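Local atomic coordinates of hypothetical protein PA0094 (Pseudomonas aeruginosa, PDB entry 1TU1), a protein that plays an essential part, as a homodimer, in loading the toxin Tse6 onto VgrG1a for delivery to target cells. Residues A[50-60]-A[106-115]. Sequence-based numbering, arbitrary orientation.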
loop_
_atom_site.group_PDB
_atom_site.type_symbol
_atom_site.label_atom_id
_atom_site.label_comp_id
_atom_site.label_asym_id
_atom_site.label_seq_id
_atom_site.Cartn_x
_atom_site.Cartn_y
_atom_site.Cartn_z
ATOM N N ASP A 50 18.020 -1.458 -15.726
ATOM C CA ASP A 50 19.232 -2.269 -15.848
ATOM C C ASP A 50 20.484 -1.551 -15.332
ATOM O O ASP A 50 21.608 -2.028 -15.514
ATOM C CB ASP A 50 19.375 -2.764 -17.298
ATOM C CG ASP A 50 18.430 -3.920 -17.616
ATOM O OD1 ASP A 50 18.021 -4.673 -16.685
ATOM O OD2 ASP A 50 18.043 -4.168 -18.774
ATOM N N ALA A 51 20.299 -0.424 -14.654
ATOM C CA ALA A 51 21.417 0.262 -14.009
ATOM C C ALA A 51 21.958 -0.531 -12.809
ATOM O O ALA A 51 21.187 -1.228 -12.110
ATOM C CB ALA A 51 21.017 1.625 -13.577
ATOM N N PRO A 52 23.267 -0.429 -12.572
ATOM C CA PRO A 52 23.858 -1.010 -11.369
ATOM C C PRO A 52 23.142 -0.461 -10.137
ATOM O O PRO A 52 22.824 0.722 -10.115
ATOM C CB PRO A 52 25.311 -0.516 -11.404
ATOM C CG PRO A 52 25.601 -0.262 -12.840
ATOM C CD PRO A 52 24.286 0.215 -13.431
ATOM N N PHE A 53 22.906 -1.312 -9.153
ATOM C CA PHE A 53 22.254 -0.924 -7.906
ATOM C C PHE A 53 22.988 0.212 -7.196
ATOM O O PHE A 53 22.345 1.073 -6.581
ATOM C CB PHE A 53 22.147 -2.118 -6.991
ATOM C CG PHE A 53 21.363 -1.846 -5.721
ATOM C CD1 PHE A 53 20.058 -1.363 -5.775
ATOM C CD2 PHE A 53 21.951 -2.046 -4.477
ATOM C CE1 PHE A 53 19.349 -1.088 -4.577
ATOM C CE2 PHE A 53 21.235 -1.787 -3.290
ATOM C CZ PHE A 53 19.932 -1.323 -3.367
ATOM N N ALA A 54 24.327 0.215 -7.267
ATOM C CA ALA A 54 25.127 1.283 -6.672
ATOM C C ALA A 54 24.811 2.620 -7.269
ATOM O O ALA A 54 24.733 3.605 -6.530
ATOM C CB ALA A 54 26.627 0.988 -6.800
ATOM N N ASP A 55 24.627 2.674 -8.588
ATOM C CA ASP A 55 24.251 3.903 -9.273
ATOM C C ASP A 55 22.829 4.338 -8.902
ATOM O O ASP A 55 22.559 5.536 -8.759
ATOM C CB ASP A 55 24.291 3.744 -10.787
ATOM C CG ASP A 55 25.712 3.552 -11.342
ATOM O OD1 ASP A 55 26.704 3.571 -10.563
ATOM O OD2 ASP A 55 25.875 3.332 -12.559
ATOM N N TYR A 56 21.920 3.372 -8.787
ATOM C CA TYR A 56 20.542 3.672 -8.360
ATOM C C TYR A 56 20.557 4.351 -6.987
ATOM O O TYR A 56 19.929 5.393 -6.805
ATOM C CB TYR A 56 19.648 2.396 -8.344
ATOM C CG TYR A 56 18.383 2.632 -7.543
ATOM C CD1 TYR A 56 17.257 3.192 -8.135
ATOM C CD2 TYR A 56 18.344 2.358 -6.185
ATOM C CE1 TYR A 56 16.105 3.469 -7.374
ATOM C CE2 TYR A 56 17.216 2.618 -5.421
ATOM C CZ TYR A 56 16.105 3.174 -6.014
ATOM O OH TYR A 56 15.004 3.436 -5.247
ATOM N N VAL A 57 21.295 3.778 -6.035
ATOM C CA VAL A 57 21.373 4.321 -4.688
ATOM C C VAL A 57 22.025 5.717 -4.696
ATOM O O VAL A 57 21.569 6.633 -3.985
ATOM C CB VAL A 57 22.086 3.365 -3.709
ATOM C CG1 VAL A 57 22.249 4.002 -2.343
ATOM C CG2 VAL A 57 21.306 2.053 -3.558
ATOM N N ALA A 58 23.050 5.894 -5.539
ATOM C CA ALA A 58 23.724 7.185 -5.638
ATOM C C ALA A 58 22.728 8.231 -6.106
ATOM O O ALA A 58 22.759 9.359 -5.612
ATOM C CB ALA A 58 24.937 7.120 -6.587
ATOM N N ARG A 59 21.852 7.861 -7.040
ATOM C CA ARG A 59 20.843 8.770 -7.576
ATOM C C ARG A 59 19.838 9.174 -6.485
ATOM O O ARG A 59 19.444 10.335 -6.411
ATOM C CB ARG A 59 20.121 8.178 -8.797
ATOM C CG ARG A 59 18.997 9.067 -9.371
ATOM C CD ARG A 59 18.386 8.601 -10.680
ATOM N NE ARG A 59 17.896 7.220 -10.630
ATOM C CZ ARG A 59 16.655 6.836 -10.280
ATOM N NH1 ARG A 59 15.706 7.707 -9.956
ATOM N NH2 ARG A 59 16.366 5.549 -10.277
ATOM N N GLN A 60 19.440 8.225 -5.644
ATOM C CA GLN A 60 18.527 8.519 -4.537
ATOM C C GLN A 60 19.145 9.563 -3.613
ATOM O O GLN A 60 18.476 10.499 -3.198
ATOM C CB GLN A 60 18.202 7.256 -3.744
ATOM C CG GLN A 60 17.525 6.190 -4.584
ATOM C CD GLN A 60 16.364 6.740 -5.367
ATOM O OE1 GLN A 60 15.469 7.374 -4.786
ATOM N NE2 GLN A 60 16.357 6.518 -6.678
ATOM N N PHE A 106 17.198 0.518 1.259
ATOM C CA PHE A 106 16.900 0.182 -0.121
ATOM C C PHE A 106 17.371 -1.224 -0.330
ATOM O O PHE A 106 18.541 -1.533 -0.048
ATOM C CB PHE A 106 17.635 1.126 -1.053
ATOM C CG PHE A 106 17.261 2.552 -0.892
ATOM C CD1 PHE A 106 16.346 3.134 -1.753
ATOM C CD2 PHE A 106 17.815 3.331 0.118
ATOM C CE1 PHE A 106 15.996 4.475 -1.633
ATOM C CE2 PHE A 106 17.470 4.693 0.249
ATOM C CZ PHE A 106 16.553 5.260 -0.622
ATOM N N ILE A 107 16.470 -2.104 -0.782
ATOM C CA ILE A 107 16.805 -3.501 -0.993
ATOM C C ILE A 107 16.640 -3.828 -2.468
ATOM O O ILE A 107 15.546 -3.768 -3.011
ATOM C CB ILE A 107 15.922 -4.453 -0.156
ATOM C CG1 ILE A 107 15.904 -4.033 1.320
ATOM C CG2 ILE A 107 16.397 -5.911 -0.341
ATOM C CD1 ILE A 107 14.975 -4.862 2.171
ATOM N N GLU A 108 17.749 -4.165 -3.116
ATOM C CA GLU A 108 17.724 -4.520 -4.523
ATOM C C GLU A 108 16.829 -5.739 -4.731
ATOM O O GLU A 108 17.035 -6.759 -4.131
ATOM C CB GLU A 108 19.123 -4.864 -5.056
ATOM C CG GLU A 108 19.083 -4.919 -6.578
ATOM C CD GLU A 108 20.417 -5.265 -7.242
ATOM O OE1 GLU A 108 21.299 -5.899 -6.602
ATOM O OE2 GLU A 108 20.528 -4.888 -8.420
ATOM N N ARG A 109 15.876 -5.605 -5.639
ATOM C CA ARG A 109 15.047 -6.703 -6.103
ATOM C C ARG A 109 14.512 -6.351 -7.485
ATOM O O ARG A 109 14.408 -5.195 -7.850
ATOM C CB ARG A 109 13.867 -6.891 -5.136
ATOM C CG ARG A 109 12.991 -8.076 -5.364
ATOM C CD ARG A 109 12.037 -8.355 -4.175
ATOM N NE ARG A 109 11.382 -9.647 -4.324
ATOM C CZ ARG A 109 10.392 -9.914 -5.173
ATOM N NH1 ARG A 109 9.874 -8.981 -5.938
ATOM N NH2 ARG A 109 9.901 -11.139 -5.251
ATOM N N ARG A 110 14.112 -7.376 -8.222
ATOM C CA ARG A 110 13.416 -7.203 -9.493
ATOM C C ARG A 110 11.995 -7.718 -9.343
ATOM O O ARG A 110 11.777 -8.736 -8.699
ATOM C CB ARG A 110 14.119 -8.022 -10.566
ATOM C CG ARG A 110 15.484 -7.536 -10.839
ATOM C CD ARG A 110 15.440 -6.220 -11.535
ATOM N NE ARG A 110 16.769 -5.663 -11.727
ATOM C CZ ARG A 110 16.982 -4.398 -12.033
ATOM N NH1 ARG A 110 15.951 -3.580 -12.183
ATOM N NH2 ARG A 110 18.236 -3.956 -12.203
ATOM N N PRO A 111 11.018 -7.039 -9.925
ATOM C CA PRO A 111 11.200 -5.910 -10.834
ATOM C C PRO A 111 11.357 -4.533 -10.205
ATOM O O PRO A 111 11.473 -3.556 -10.951
ATOM C CB PRO A 111 9.887 -5.946 -11.624
ATOM C CG PRO A 111 8.888 -6.354 -10.556
ATOM C CD PRO A 111 9.594 -7.365 -9.742
ATOM N N ALA A 112 11.340 -4.440 -8.874
ATOM C CA ALA A 112 11.329 -3.145 -8.180
ATOM C C ALA A 112 12.115 -3.206 -6.886
ATOM O O ALA A 112 12.088 -4.223 -6.155
ATOM C CB ALA A 112 9.906 -2.669 -7.919
ATOM N N VAL A 113 12.874 -2.138 -6.647
ATOM C CA VAL A 113 13.622 -1.985 -5.416
ATOM C C VAL A 113 12.592 -1.912 -4.275
ATOM O O VAL A 113 11.606 -1.207 -4.408
ATOM C CB VAL A 113 14.499 -0.726 -5.448
ATOM C CG1 VAL A 113 15.152 -0.440 -4.106
ATOM C CG2 VAL A 113 15.601 -0.860 -6.537
ATOM N N LEU A 114 12.804 -2.682 -3.215
ATOM C CA LEU A 114 11.954 -2.628 -2.020
ATOM C C LEU A 114 12.591 -1.674 -1.000
ATOM O O LEU A 114 13.751 -1.846 -0.610
ATOM C CB LEU A 114 11.781 -4.011 -1.422
ATOM C CG LEU A 114 10.709 -4.156 -0.314
ATOM C CD1 LEU A 114 9.318 -3.999 -0.915
ATOM C CD2 LEU A 114 10.856 -5.475 0.381
ATOM N N ILE A 115 11.819 -0.674 -0.579
ATOM C CA ILE A 115 12.291 0.400 0.288
ATOM C C ILE A 115 11.520 0.369 1.590
ATOM O O ILE A 115 10.278 0.322 1.570
ATOM C CB ILE A 115 12.107 1.732 -0.389
ATOM C CG1 ILE A 115 12.912 1.766 -1.689
ATOM C CG2 ILE A 115 12.569 2.907 0.543
ATOM C CD1 ILE A 115 12.746 3.008 -2.519
HETATM O O HOH W 1 21.432 -4.319 -12.390
HETATM O O HOH W 2 22.709 -4.237 -9.703
#
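The ring of F53 is sandwiched between E108 and V57: from the hairpin loop E108 CB sits over its centre, 3.7 Å from the centroid, in a CH-pi contact, while V57 CG2 of its own helix lies on the opposite face. F53 reaches across to the hairpin 106-115 because chi1 (-174°) swings its ring away from its own backbone nitrogen, and its CZ stops 3.6 Å from F106 O, which meets the ring edge in plane. The extended E108 chain slides past the ring in the opposite direction, carrying its carboxylate back to the helix start, where a water donates to E108 OE2 (2.6 Å from its oxygen) and accepts from F53 N; Q48 also bonds OE2.

One turn on, Y56 enters the hollow between F106, V113 and I115. V113 CG2 lies over one ring face, 4.1 Å from the centroid, Q60 CG lies toward the rim of the other, and F106 crosses at about a right angle, its CD1 3.8 Å from Y56 CE2. Here the first turns of helix 53-67 pack on the turn end of an antiparallel hairpin in the DcrB-family sheet. No direct hydrogen bond joins the two segments, so apolar shape does the fitting; polarity enters through water and through D45, whose bond to Y56 OH gives the buried hydroxyl a polar partner beside I115 CD1.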